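Local structure of HAT1-interacting factor 1 (Saccharomyces cerevisiae, 4NQ0) at residues I66-V71 against E204-L209; E40-C45 against I196-D201; I245-E250 against V286-R291; V238-G243 against G264-L269; M215-P220 against R232-D237. The protein acts as a nuclear chaperone for histones H3 and H4 within the histone acetyltransferase B complex and takes part in chromatin assembly and telomere silencing. All blocks are in the same frame, centred on the assembly; numbering follows the deposited sequence.

Contact 1 (I66-V71 against E204-L209)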
# COMPACT_ATOMS: atom_id res chain seq x y z
N ILE A 66 4.04 8.67 -6.29
CA ILE A 66 3.25 9.40 -7.29
C ILE A 66 3.38 8.72 -8.66
O ILE A 66 2.37 8.50 -9.34
CB ILE A 66 3.67 10.88 -7.38
CG1 ILE A 66 3.33 11.59 -6.06
CG2 ILE A 66 2.95 11.58 -8.53
CD1 ILE A 66 4.06 12.88 -5.87
N PHE A 67 4.61 8.38 -9.05
CA PHE A 67 4.86 7.70 -10.33
C PHE A 67 4.03 6.40 -10.39
O PHE A 67 3.37 6.12 -11.39
CB PHE A 67 6.37 7.40 -10.45
CG PHE A 67 6.88 7.08 -11.86
CD1 PHE A 67 6.03 6.80 -12.93
CD2 PHE A 67 8.25 7.00 -12.07
CE1 PHE A 67 6.56 6.49 -14.19
CE2 PHE A 67 8.78 6.69 -13.32
CZ PHE A 67 7.93 6.44 -14.37
N ALA A 68 4.06 5.63 -9.31
CA ALA A 68 3.34 4.36 -9.26
C ALA A 68 1.83 4.57 -9.38
O ALA A 68 1.18 3.89 -10.17
CB ALA A 68 3.66 3.62 -7.97
N GLN A 69 1.28 5.50 -8.61
CA GLN A 69 -0.14 5.82 -8.73
C GLN A 69 -0.48 6.23 -10.15
O GLN A 69 -1.45 5.74 -10.72
CB GLN A 69 -0.52 6.96 -7.80
CG GLN A 69 -0.45 6.62 -6.33
CD GLN A 69 -1.68 7.07 -5.56
OE1 GLN A 69 -1.58 7.81 -4.59
NE2 GLN A 69 -2.85 6.62 -6.01
N ALA A 70 0.33 7.12 -10.73
CA ALA A 70 0.07 7.65 -12.07
C ALA A 70 -0.05 6.52 -13.07
O ALA A 70 -1.03 6.45 -13.83
CB ALA A 70 1.16 8.61 -12.49
N VAL A 71 0.93 5.62 -13.06
CA VAL A 71 0.99 4.54 -14.03
C VAL A 71 -0.10 3.50 -13.78
O VAL A 71 -0.67 2.96 -14.72
CB VAL A 71 2.40 3.90 -14.04
CG1 VAL A 71 2.43 2.71 -14.96
CG2 VAL A 71 3.44 4.94 -14.48
N GLU A 204 2.83 -4.28 -13.04
CA GLU A 204 4.12 -4.75 -12.58
C GLU A 204 5.03 -3.55 -12.31
O GLU A 204 5.70 -3.49 -11.28
CB GLU A 204 4.76 -5.66 -13.64
CG GLU A 204 6.12 -6.25 -13.25
CD GLU A 204 6.81 -6.99 -14.38
OE1 GLU A 204 6.41 -6.85 -15.56
OE2 GLU A 204 7.78 -7.72 -14.10
N ASN A 205 5.03 -2.60 -13.25
CA ASN A 205 5.85 -1.39 -13.13
C ASN A 205 5.53 -0.58 -11.87
O ASN A 205 6.43 -0.20 -11.13
CB ASN A 205 5.67 -0.51 -14.37
CG ASN A 205 6.18 -1.19 -15.65
OD1 ASN A 205 6.83 -2.24 -15.60
ND2 ASN A 205 5.89 -0.60 -16.79
N ALA A 206 4.25 -0.34 -11.64
CA ALA A 206 3.81 0.42 -10.46
C ALA A 206 4.28 -0.26 -9.15
O ALA A 206 4.79 0.41 -8.23
CB ALA A 206 2.31 0.56 -10.46
N LEU A 207 4.13 -1.58 -9.10
CA LEU A 207 4.58 -2.38 -7.95
C LEU A 207 6.08 -2.27 -7.70
O LEU A 207 6.51 -2.17 -6.56
CB LEU A 207 4.19 -3.85 -8.14
CG LEU A 207 2.72 -4.17 -7.91
CD1 LEU A 207 2.46 -5.66 -8.18
CD2 LEU A 207 2.32 -3.77 -6.47
N ASP A 208 6.88 -2.29 -8.78
CA ASP A 208 8.33 -2.16 -8.66
C ASP A 208 8.71 -0.77 -8.15
O ASP A 208 9.63 -0.62 -7.35
CB ASP A 208 9.01 -2.43 -10.00
CG ASP A 208 10.50 -2.55 -9.88
OD1 ASP A 208 10.97 -3.44 -9.14
OD2 ASP A 208 11.23 -1.75 -10.51
N LEU A 209 7.99 0.25 -8.62
CA LEU A 209 8.20 1.61 -8.15
C LEU A 209 7.86 1.74 -6.67
O LEU A 209 8.55 2.44 -5.93
CB LEU A 209 7.38 2.61 -8.96
CG LEU A 209 7.96 2.92 -10.35
CD1 LEU A 209 6.90 3.42 -11.29
CD2 LEU A 209 9.11 3.93 -10.22

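Contact 2 (E40-C45 against I196-D201)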
# COMPACT_ATOMS: atom_id res chain seq x y z
N GLU A 40 0.92 12.78 -17.38
CA GLU A 40 1.68 13.99 -17.13
C GLU A 40 2.40 13.97 -15.77
O GLU A 40 3.54 14.41 -15.67
CB GLU A 40 0.78 15.22 -17.25
CG GLU A 40 0.21 15.46 -18.66
CD GLU A 40 -1.15 14.79 -18.94
OE1 GLU A 40 -1.59 13.89 -18.17
OE2 GLU A 40 -1.79 15.18 -19.94
N ALA A 41 1.73 13.47 -14.74
CA ALA A 41 2.34 13.30 -13.41
C ALA A 41 3.45 12.25 -13.45
O ALA A 41 4.51 12.44 -12.87
CB ALA A 41 1.28 12.93 -12.38
N ALA A 42 3.19 11.15 -14.17
CA ALA A 42 4.19 10.09 -14.33
C ALA A 42 5.44 10.58 -15.08
O ALA A 42 6.58 10.36 -14.62
CB ALA A 42 3.57 8.91 -15.05
N LYS A 43 5.23 11.24 -16.22
CA LYS A 43 6.35 11.79 -16.99
C LYS A 43 7.16 12.73 -16.13
O LYS A 43 8.38 12.74 -16.19
CB LYS A 43 5.88 12.52 -18.25
CG LYS A 43 5.47 11.60 -19.38
CD LYS A 43 5.56 12.26 -20.77
CE LYS A 43 4.25 12.93 -21.21
NZ LYS A 43 3.93 12.67 -22.67
N ARG A 44 6.47 13.54 -15.35
CA ARG A 44 7.13 14.51 -14.48
C ARG A 44 8.07 13.81 -13.50
O ARG A 44 9.19 14.27 -13.26
CB ARG A 44 6.08 15.28 -13.70
CG ARG A 44 6.58 16.57 -13.15
CD ARG A 44 6.33 17.68 -14.13
NE ARG A 44 7.12 18.84 -13.79
CZ ARG A 44 7.11 19.98 -14.48
NH1 ARG A 44 6.32 20.11 -15.54
NH2 ARG A 44 7.88 20.98 -14.09
N CYS A 45 7.59 12.71 -12.92
CA CYS A 45 8.38 11.91 -11.97
C CYS A 45 9.53 11.24 -12.70
O CYS A 45 10.66 11.29 -12.25
CB CYS A 45 7.52 10.83 -11.29
SG CYS A 45 6.27 11.48 -10.16
N ILE A 196 11.45 2.96 -18.62
CA ILE A 196 11.05 1.54 -18.64
C ILE A 196 9.67 1.30 -18.03
O ILE A 196 8.97 0.37 -18.42
CB ILE A 196 12.11 0.65 -17.91
CG1 ILE A 196 11.89 -0.84 -18.21
CG2 ILE A 196 12.08 0.89 -16.40
N TYR A 197 9.26 2.17 -17.10
CA TYR A 197 7.99 2.01 -16.39
C TYR A 197 6.76 2.46 -17.19
O TYR A 197 5.62 2.32 -16.71
CB TYR A 197 8.05 2.70 -15.02
CG TYR A 197 9.12 2.13 -14.12
CD1 TYR A 197 9.07 0.80 -13.72
CD2 TYR A 197 10.18 2.90 -13.67
CE1 TYR A 197 10.06 0.25 -12.91
CE2 TYR A 197 11.17 2.36 -12.85
CZ TYR A 197 11.09 1.04 -12.47
OH TYR A 197 12.06 0.49 -11.67
N PHE A 198 6.97 2.98 -18.39
CA PHE A 198 5.87 3.20 -19.34
C PHE A 198 5.69 2.00 -20.29
O PHE A 198 4.73 1.96 -21.06
CB PHE A 198 6.10 4.48 -20.14
CG PHE A 198 6.03 5.73 -19.31
CD1 PHE A 198 4.82 6.19 -18.82
CD2 PHE A 198 7.17 6.45 -19.00
CE1 PHE A 198 4.75 7.35 -18.05
CE2 PHE A 198 7.11 7.60 -18.22
CZ PHE A 198 5.91 8.05 -17.75
N GLU A 199 6.59 1.03 -20.20
CA GLU A 199 6.62 -0.09 -21.14
C GLU A 199 6.04 -1.35 -20.51
O GLU A 199 6.03 -1.49 -19.29
CB GLU A 199 8.07 -0.42 -21.57
CG GLU A 199 9.05 0.75 -21.62
CD GLU A 199 9.15 1.40 -22.98
OE1 GLU A 199 10.27 1.83 -23.33
OE2 GLU A 199 8.12 1.48 -23.70
N ASN A 200 5.58 -2.26 -21.37
CA ASN A 200 5.13 -3.59 -20.94
C ASN A 200 4.02 -3.53 -19.89
O ASN A 200 3.02 -2.84 -20.08
CB ASN A 200 6.33 -4.41 -20.45
CG ASN A 200 7.51 -4.33 -21.38
OD1 ASN A 200 7.44 -4.77 -22.54
ND2 ASN A 200 8.61 -3.77 -20.90
N ASP A 201 4.20 -4.24 -18.77
CA ASP A 201 3.13 -4.41 -17.80
C ASP A 201 3.17 -3.28 -16.78
O ASP A 201 4.05 -3.23 -15.93
CB ASP A 201 3.28 -5.78 -17.12
CG ASP A 201 2.15 -6.10 -16.18
OD1 ASP A 201 1.80 -5.24 -15.34
OD2 ASP A 201 1.60 -7.21 -16.27

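Contact 3 (I245-E250 against V286-R291)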
# COMPACT_ATOMS: atom_id res chain seq x y z
N ILE A 245 -3.36 -2.33 -6.13
CA ILE A 245 -2.88 -2.66 -7.49
C ILE A 245 -2.93 -4.17 -7.75
O ILE A 245 -3.42 -4.62 -8.78
CB ILE A 245 -1.44 -2.17 -7.72
CG1 ILE A 245 -1.40 -0.64 -7.72
CG2 ILE A 245 -0.88 -2.71 -9.04
CD1 ILE A 245 0.01 -0.07 -7.65
N GLU A 246 -2.43 -4.95 -6.79
CA GLU A 246 -2.43 -6.41 -6.93
C GLU A 246 -3.86 -6.95 -7.02
O GLU A 246 -4.12 -7.83 -7.82
CB GLU A 246 -1.67 -7.06 -5.78
CG GLU A 246 -0.18 -6.77 -5.82
CD GLU A 246 0.55 -7.12 -4.55
OE1 GLU A 246 -0.02 -6.94 -3.44
OE2 GLU A 246 1.71 -7.56 -4.65
N ARG A 247 -4.77 -6.40 -6.23
CA ARG A 247 -6.19 -6.74 -6.32
C ARG A 247 -6.73 -6.44 -7.73
O ARG A 247 -7.37 -7.29 -8.36
CB ARG A 247 -7.00 -5.96 -5.27
CG ARG A 247 -8.46 -6.39 -5.16
CD ARG A 247 -9.22 -5.64 -4.08
NE ARG A 247 -9.17 -4.18 -4.27
CZ ARG A 247 -9.90 -3.30 -3.58
NH1 ARG A 247 -9.76 -2.00 -3.84
NH2 ARG A 247 -10.77 -3.70 -2.66
N GLU A 248 -6.45 -5.24 -8.22
CA GLU A 248 -6.85 -4.87 -9.58
C GLU A 248 -6.25 -5.83 -10.61
O GLU A 248 -6.91 -6.16 -11.60
CB GLU A 248 -6.43 -3.43 -9.90
CG GLU A 248 -7.01 -2.88 -11.20
CD GLU A 248 -8.52 -2.79 -11.17
OE1 GLU A 248 -9.08 -2.43 -10.10
OE2 GLU A 248 -9.16 -3.07 -12.21
N ALA A 249 -5.02 -6.27 -10.38
CA ALA A 249 -4.35 -7.20 -11.30
C ALA A 249 -4.73 -8.67 -11.05
O ALA A 249 -4.12 -9.56 -11.64
CB ALA A 249 -2.83 -7.03 -11.22
N GLU A 250 -5.71 -8.90 -10.18
CA GLU A 250 -6.22 -10.23 -9.83
C GLU A 250 -5.23 -11.13 -9.08
O GLU A 250 -5.42 -12.35 -9.02
CB GLU A 250 -6.77 -10.95 -11.07
CG GLU A 250 -8.08 -10.36 -11.57
CD GLU A 250 -8.62 -11.12 -12.76
OE1 GLU A 250 -7.91 -11.23 -13.78
OE2 GLU A 250 -9.76 -11.63 -12.67
N VAL A 286 -8.74 -6.42 3.47
CA VAL A 286 -8.41 -7.83 3.66
C VAL A 286 -9.60 -8.73 3.33
O VAL A 286 -9.48 -9.67 2.54
CB VAL A 286 -7.93 -8.11 5.10
CG1 VAL A 286 -7.97 -9.62 5.42
CG2 VAL A 286 -6.51 -7.54 5.31
N CYS A 287 -10.76 -8.43 3.92
CA CYS A 287 -11.98 -9.20 3.70
C CYS A 287 -12.48 -9.14 2.26
O CYS A 287 -12.93 -10.15 1.71
CB CYS A 287 -13.09 -8.73 4.64
SG CYS A 287 -12.67 -9.03 6.37
N ASP A 288 -12.39 -7.96 1.66
CA ASP A 288 -12.84 -7.78 0.29
C ASP A 288 -11.99 -8.59 -0.70
O ASP A 288 -12.53 -9.15 -1.64
CB ASP A 288 -12.85 -6.30 -0.11
CG ASP A 288 -13.88 -6.01 -1.19
OD1 ASP A 288 -15.08 -6.09 -0.88
OD2 ASP A 288 -13.48 -5.69 -2.33
N ALA A 289 -10.69 -8.64 -0.48
CA ALA A 289 -9.81 -9.46 -1.30
C ALA A 289 -10.02 -10.94 -0.99
O ALA A 289 -10.06 -11.77 -1.89
CB ALA A 289 -8.36 -9.07 -1.08
N LEU A 290 -10.17 -11.26 0.30
CA LEU A 290 -10.37 -12.62 0.78
C LEU A 290 -11.56 -13.33 0.14
O LEU A 290 -11.53 -14.55 -0.03
CB LEU A 290 -10.53 -12.61 2.30
CG LEU A 290 -10.33 -13.88 3.13
CD1 LEU A 290 -9.10 -14.65 2.72
CD2 LEU A 290 -10.25 -13.48 4.62
N ARG A 291 -12.61 -12.60 -0.21
CA ARG A 291 -13.76 -13.25 -0.86
C ARG A 291 -13.41 -13.87 -2.21
O ARG A 291 -14.03 -14.84 -2.62
CB ARG A 291 -14.97 -12.32 -0.95
CG ARG A 291 -14.79 -11.14 -1.85
CD ARG A 291 -15.71 -9.98 -1.44
NE ARG A 291 -17.05 -10.16 -2.01
CZ ARG A 291 -17.62 -9.34 -2.90
NH1 ARG A 291 -17.01 -8.24 -3.33
NH2 ARG A 291 -18.84 -9.63 -3.35

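Contact 4 (V238-G243 against G264-L269)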
# COMPACT_ATOMS: atom_id res chain seq x y z
N VAL A 238 1.88 2.64 1.66
CA VAL A 238 2.45 2.02 0.47
C VAL A 238 1.94 0.59 0.31
O VAL A 238 1.63 0.16 -0.82
CB VAL A 238 3.98 2.03 0.48
CG1 VAL A 238 4.55 1.15 -0.65
CG2 VAL A 238 4.48 3.48 0.37
N TYR A 239 1.84 -0.14 1.42
CA TYR A 239 1.37 -1.52 1.36
C TYR A 239 -0.09 -1.59 0.92
O TYR A 239 -0.45 -2.47 0.15
CB TYR A 239 1.59 -2.26 2.70
CG TYR A 239 2.98 -2.83 2.88
CD1 TYR A 239 3.55 -3.66 1.92
CD2 TYR A 239 3.73 -2.55 4.02
CE1 TYR A 239 4.82 -4.19 2.08
CE2 TYR A 239 5.00 -3.06 4.18
CZ TYR A 239 5.54 -3.88 3.21
OH TYR A 239 6.79 -4.37 3.39
N ILE A 240 -0.91 -0.65 1.39
CA ILE A 240 -2.30 -0.56 0.92
C ILE A 240 -2.34 -0.34 -0.60
O ILE A 240 -3.10 -1.00 -1.31
CB ILE A 240 -3.11 0.57 1.62
CG1 ILE A 240 -3.29 0.30 3.12
CG2 ILE A 240 -4.48 0.74 0.95
CD1 ILE A 240 -4.10 -0.96 3.47
N LEU A 241 -1.53 0.58 -1.10
CA LEU A 241 -1.48 0.85 -2.54
C LEU A 241 -1.02 -0.39 -3.31
O LEU A 241 -1.60 -0.74 -4.32
CB LEU A 241 -0.53 2.01 -2.87
CG LEU A 241 -1.02 3.14 -3.77
CD1 LEU A 241 0.18 4.07 -4.10
CD2 LEU A 241 -1.71 2.67 -5.06
N MET A 242 0.04 -1.04 -2.83
CA MET A 242 0.48 -2.30 -3.42
C MET A 242 -0.67 -3.30 -3.47
O MET A 242 -0.91 -3.92 -4.50
CB MET A 242 1.64 -2.90 -2.63
CG MET A 242 2.96 -2.20 -2.85
SD MET A 242 4.21 -3.04 -1.90
CE MET A 242 5.68 -2.29 -2.55
N GLY A 243 -1.40 -3.42 -2.37
CA GLY A 243 -2.54 -4.31 -2.31
C GLY A 243 -3.61 -3.96 -3.33
O GLY A 243 -4.10 -4.84 -4.05
N GLY A 264 -0.48 -4.34 10.07
CA GLY A 264 0.59 -4.45 11.08
C GLY A 264 1.34 -3.14 11.32
O GLY A 264 1.69 -2.83 12.46
N TYR A 265 1.59 -2.38 10.26
CA TYR A 265 2.31 -1.11 10.40
C TYR A 265 1.46 -0.06 11.11
O TYR A 265 1.95 0.65 11.98
CB TYR A 265 2.80 -0.59 9.04
CG TYR A 265 4.17 -1.13 8.68
CD1 TYR A 265 5.32 -0.48 9.11
CD2 TYR A 265 4.31 -2.29 7.94
CE1 TYR A 265 6.57 -0.97 8.80
CE2 TYR A 265 5.56 -2.79 7.63
CZ TYR A 265 6.69 -2.12 8.07
OH TYR A 265 7.93 -2.59 7.76
N TYR A 266 0.18 0.02 10.76
CA TYR A 266 -0.71 0.98 11.41
C TYR A 266 -0.84 0.68 12.90
O TYR A 266 -1.02 1.58 13.70
CB TYR A 266 -2.09 0.95 10.75
CG TYR A 266 -2.13 1.41 9.31
CD1 TYR A 266 -1.37 2.49 8.87
CD2 TYR A 266 -2.98 0.81 8.39
CE1 TYR A 266 -1.42 2.92 7.54
CE2 TYR A 266 -3.04 1.24 7.07
CZ TYR A 266 -2.25 2.31 6.66
OH TYR A 266 -2.32 2.76 5.36
N LYS A 267 -0.73 -0.59 13.27
CA LYS A 267 -0.82 -1.00 14.67
C LYS A 267 0.41 -0.66 15.53
O LYS A 267 0.35 -0.77 16.75
CB LYS A 267 -1.14 -2.48 14.77
CG LYS A 267 -2.61 -2.77 14.53
CD LYS A 267 -2.83 -4.27 14.40
CE LYS A 267 -4.24 -4.68 14.80
NZ LYS A 267 -4.49 -6.12 14.44
N THR A 268 1.50 -0.24 14.90
CA THR A 268 2.65 0.27 15.66
C THR A 268 2.49 1.75 15.97
O THR A 268 3.31 2.34 16.67
CB THR A 268 3.97 0.10 14.88
OG1 THR A 268 3.97 0.99 13.76
CG2 THR A 268 4.16 -1.36 14.42
N LEU A 269 1.45 2.37 15.40
CA LEU A 269 1.26 3.81 15.49
C LEU A 269 0.59 4.17 16.79
O LEU A 269 -0.29 3.45 17.27
CB LEU A 269 0.41 4.31 14.31
CG LEU A 269 1.06 4.89 13.05
CD1 LEU A 269 2.53 4.52 12.88
CD2 LEU A 269 0.24 4.46 11.84

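Contact 5 (M215-P220 against R232-D237)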
# COMPACT_ATOMS: atom_id res chain seq x y z
N MET A 215 11.75 0.75 0.10
CA MET A 215 13.20 0.77 0.29
C MET A 215 13.63 2.11 0.88
O MET A 215 14.37 2.14 1.86
CB MET A 215 13.86 0.51 -1.07
CG MET A 215 15.34 0.81 -1.22
SD MET A 215 15.78 0.80 -2.98
CE MET A 215 15.23 -0.83 -3.49
N LEU A 216 13.15 3.20 0.30
CA LEU A 216 13.55 4.55 0.72
C LEU A 216 12.97 4.92 2.10
O LEU A 216 13.70 5.40 2.98
CB LEU A 216 13.15 5.57 -0.35
CG LEU A 216 13.93 5.44 -1.66
CD1 LEU A 216 13.26 6.17 -2.82
CD2 LEU A 216 15.37 5.93 -1.47
N LEU A 217 11.67 4.69 2.28
CA LEU A 217 10.99 4.97 3.54
C LEU A 217 11.55 4.12 4.69
O LEU A 217 11.69 4.61 5.81
CB LEU A 217 9.49 4.71 3.40
CG LEU A 217 8.70 5.68 2.51
CD1 LEU A 217 7.34 5.11 2.15
CD2 LEU A 217 8.55 7.04 3.20
N GLY A 218 11.87 2.86 4.40
CA GLY A 218 12.36 1.92 5.41
C GLY A 218 13.86 1.94 5.69
O GLY A 218 14.33 1.29 6.63
N ARG A 219 14.62 2.66 4.87
CA ARG A 219 16.06 2.85 5.08
C ARG A 219 16.35 3.13 6.57
O ARG A 219 15.79 4.07 7.14
CB ARG A 219 16.56 4.02 4.24
CG ARG A 219 18.06 4.26 4.26
CD ARG A 219 18.40 5.60 3.62
NE ARG A 219 19.77 6.05 3.91
CZ ARG A 219 20.13 6.82 4.94
NH1 ARG A 219 21.41 7.17 5.09
NH2 ARG A 219 19.23 7.25 5.83
N PRO A 220 17.20 2.31 7.20
CA PRO A 220 17.57 2.61 8.59
C PRO A 220 18.30 3.95 8.68
O PRO A 220 19.17 4.23 7.85
CB PRO A 220 18.51 1.46 8.99
CG PRO A 220 18.39 0.43 7.89
CD PRO A 220 17.96 1.16 6.67
N ARG A 232 6.72 4.70 9.30
CA ARG A 232 5.85 3.54 9.49
C ARG A 232 4.42 3.77 8.98
O ARG A 232 3.82 2.86 8.40
CB ARG A 232 5.85 3.13 10.96
CG ARG A 232 7.08 2.29 11.31
CD ARG A 232 7.62 2.63 12.69
NE ARG A 232 6.55 2.67 13.66
CZ ARG A 232 6.48 3.50 14.70
NH1 ARG A 232 7.42 4.40 14.94
NH2 ARG A 232 5.43 3.43 15.50
N LEU A 233 3.90 4.97 9.16
CA LEU A 233 2.60 5.36 8.60
C LEU A 233 2.64 5.27 7.08
O LEU A 233 1.77 4.66 6.47
CB LEU A 233 2.22 6.79 9.02
CG LEU A 233 1.00 7.42 8.32
CD1 LEU A 233 -0.27 6.66 8.63
CD2 LEU A 233 0.84 8.90 8.69
N ARG A 234 3.65 5.89 6.49
CA ARG A 234 3.79 5.95 5.04
C ARG A 234 4.05 4.59 4.43
O ARG A 234 3.58 4.30 3.33
CB ARG A 234 4.89 6.94 4.65
CG ARG A 234 4.51 8.39 4.94
CD ARG A 234 5.04 9.34 3.88
NE ARG A 234 6.36 9.85 4.22
CZ ARG A 234 7.18 10.46 3.38
NH1 ARG A 234 6.86 10.64 2.10
NH2 ARG A 234 8.36 10.89 3.82
N ILE A 235 4.79 3.76 5.14
CA ILE A 235 5.02 2.39 4.71
C ILE A 235 3.69 1.63 4.66
O ILE A 235 3.41 0.94 3.68
CB ILE A 235 6.06 1.66 5.61
CG1 ILE A 235 7.46 2.19 5.30
CG2 ILE A 235 6.03 0.15 5.37
CD1 ILE A 235 8.51 1.79 6.31
N GLY A 236 2.86 1.79 5.69
CA GLY A 236 1.52 1.20 5.70
C GLY A 236 0.72 1.62 4.48
O GLY A 236 0.12 0.78 3.81
N ASP A 237 0.73 2.93 4.21
CA ASP A 237 0.07 3.51 3.03
C ASP A 237 0.57 2.88 1.74
O ASP A 237 -0.21 2.61 0.82
CB ASP A 237 0.27 5.04 2.97
CG ASP A 237 -0.57 5.80 3.97
OD1 ASP A 237 -1.53 5.24 4.54
OD2 ASP A 237 -0.26 6.99 4.19

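Contact 1 (I66-V71 against E204-L209)
Leu209 holds one methyl over the face of the Phe67 ring. Its CD1 lies 3.8 Å from the centroid of the Phe67 ring and only 17° off the ring normal, a CH-pi contact. The other methyl reaches the rim, with Leu209 CD2 3.7 Å from Phe67 CD2. One branch thus lies over the face and the other at the rim, and the side chains meet aslant. Phe67 carries its CG opposite the backbone N (chi1 -162°), which sets the ring where its face can receive the Leu209 methyl. Segments 66-71 and 204-209, on helices 61-77 and 202-218, run antiparallel at 167°, with axes 8.2 Å apart. Segment 204-209 lies in the predicted first repeat of this TPR protein, and residues 80-159 between the helices are not modelled. Two alanines allow the close approach, since the CA atoms of Ala68 and Ala206 are 4.1 Å apart. Each methyl rests near the other residue's carbonyl: Ala68 CB is 3.4 Å from Ala206 O, and Ala206 CB is 3.5 Å from Ala68 O. Ala68 CB also touches Leu209 CB at 4.0 Å, which joins the alanine pair to the ring. Shortening Phe67 to an alanine is likely to open a gap beneath the Leu209 methyls and take away the aromatic face they rest on. The Phe67 side chain touches Cys45 and Gln46 of helix 38-51. Ala206 also packs on Ile245 of helix 229-248.

Contact 2 (E40-C45 against I196-D201)
A short 3-10 turn just ahead of helix 202-218 presents the ring of Phe198 to helix 38-51. The tip of the ring does the touching. Phe198 CE1 lies 3.6 Å from the methyl CB of Ala42, which approaches the ring obliquely. Phe198 CZ points at the helix backbone and comes 3.6 Å from Lys43 N, which sits at the ring edge and in its plane. The aliphatic part of Lys43 adds a third touch, with its CG 3.9 Å from Phe198 CZ. Lys43 and Phe198 cross at about a right angle, and the bent lysine chain then carries its ammonium end away. Phe198 has CG opposite its own carbonyl carbon (chi1 -67°), which aims the ring across to the helix. The turn belongs to the predicted first TPR repeat and overlaps the region 80-199 that is important for binding histones H3-H4 and H2A-H2B. Leu39 and Gln46 of helix 38-51 also touch the Phe198 side chain. Past the ring, the chain is tied down to the start of helix 202-218. Glu199 O accepts a hydrogen bond from Asn205 ND2, and Asp201 is the N-cap, its OD1 bonded to Glu204 N.

Contact 3 (I245-E250 against V286-R291)
Arg247 and Asp288 join their segments by a salt bridge, with Arg247 NH2 3.4 Å from Asp288 OD2. One nitrogen meets one oxygen, and the guanidinium and carboxylate planes stand 76° apart. Arg247 leaves its backbone extended and bends at chi3 (56°), which turns the guanidinium round to the carboxylate. The other carboxylate oxygen has a neighbour too, although the ion pair is long: Asp288 OD1 is 3.8 Å from Arg291 NH1. Asp288 thus lies between two arginines, which would probably favour its charged form. Arg291 has a further salt bridge from NE to Asp336. Backbone bonds end the helix just after Arg247 in a Schellman motif: Glu250 N bonds to Arg247 O at 2.9 Å and Met251 N to Glu246 O, and Glu250 is the C-prime residue, with positive phi. Segment 245-250 lies in predicted TPR 2, and Asp288 in the region 248-332 that interacts with H2A-H2B. Apolar contacts come from helix 252-266: Arg247 rests on Phe252 and Tyr259, Val286 on Tyr259 and Ala289 on Ile256. The salt bridge therefore links helices 229-248 and 273-290 at the surface, and helix 252-266, which lies between them in sequence, packs against both.

Contact 4 (V238-G243 against G264-L269)
Tyr265 O is gripped by two donors from one residue, Thr268 OG1 at 2.7 Å and Thr268 N at 3.1 Å. The hydroxyl comes in the carbonyl plane. This fastens the chain where it turns away near the end of helix 252-266. The Tyr265 ring meets Tyr239 aslant: the planes are 35° apart and the centroids 5.7 Å apart. The closest atoms are Tyr239 CE2 and Tyr265 CE2, at 3.5 Å. Both phenol oxygens are hydrogen-bonded to Asp180 OD2, so one carboxylate oxygen ties the two rings together. Segment 238-243 lies in predicted TPR 2, and 264-269 comes just after it, within the H2A-H2B interacting region. A phenylalanine in place of Tyr239 would probably leave Asp180 with one phenol partner fewer and the two rings less firmly coupled. Next along the helix, Ile240 CG1 meets the Tyr266 ring edge, 3.5 Å from Tyr266 OH. CG1 stands opposite the Ile240 carbonyl carbon (chi1 -65°), which brings it to that phenol end. The hydroxyl is hydrogen-bonded to Asp237 OD1.

Contact 5 (M215-P220 against R232-D237)
Arg234 lays its guanidinium on Leu217. The methyl CD2 of Leu217 sits over the centre of one guanidinium face, 3.7 Å from Arg234 CZ, and the two side chains cross at about a right angle. The base of the arginine joins in, since Arg234 CB is 3.9 Å from Leu217 CD1. Bends at chi2 and chi3 (-143° and -91°) curl the chain so that the flat group comes back over the leucine. Arg234 NE is hydrogen-bonded to Asn230 OD1 one turn earlier, which helps fix the guanidinium's rotation. The arginine also touches Glu62 of helix 61-77, and Leu217 touches Pro61 at the start of that helix. These segments come from predicted TPR repeats 1 and 2. They lie at the end of helix 202-218 and near the start of helix 229-248, which run in roughly opposite directions. Ile235 follows and packs at the base of the same leucine, its CG1 3.8 Å from Leu217 CB. With CG1 opposite its carbonyl carbon (chi1 -73°) and the chain extended beyond it, the isoleucine reaches on to the backbone of Gly218, where Ile235 CD1 is 4.0 Å from Gly218 CA. Ile235 also touches Leu227 in the connecting loop and Tyr265 of helix 252-266.

Contacts 1 and 4 are buried, contacts 2 and 5 partly so, and contact 3 lies at the surface. The chemistry follows. Alanines, a leucine and a ring fill contact 1; contact 4 has tyrosines and an isoleucine, with phenol hydroxyls bonded to carboxylates. In contact 2 a phenylalanine ring tip meets an alanine methyl and the helix backbone. An arginine roofs a leucine in contact 5, and contact 3 is carried by a salt bridge. Helix 229-248 serves contacts 3, 4 and 5; contacts 1 and 5 share helix 202-218. Contact 1 adjoins contact 2 through a hydrogen bond between Asp208 and Tyr197. Contacts 4 and 5 are joined by hydrogen bonds of Thr268 with Arg232 and of Tyr266 with Asp237.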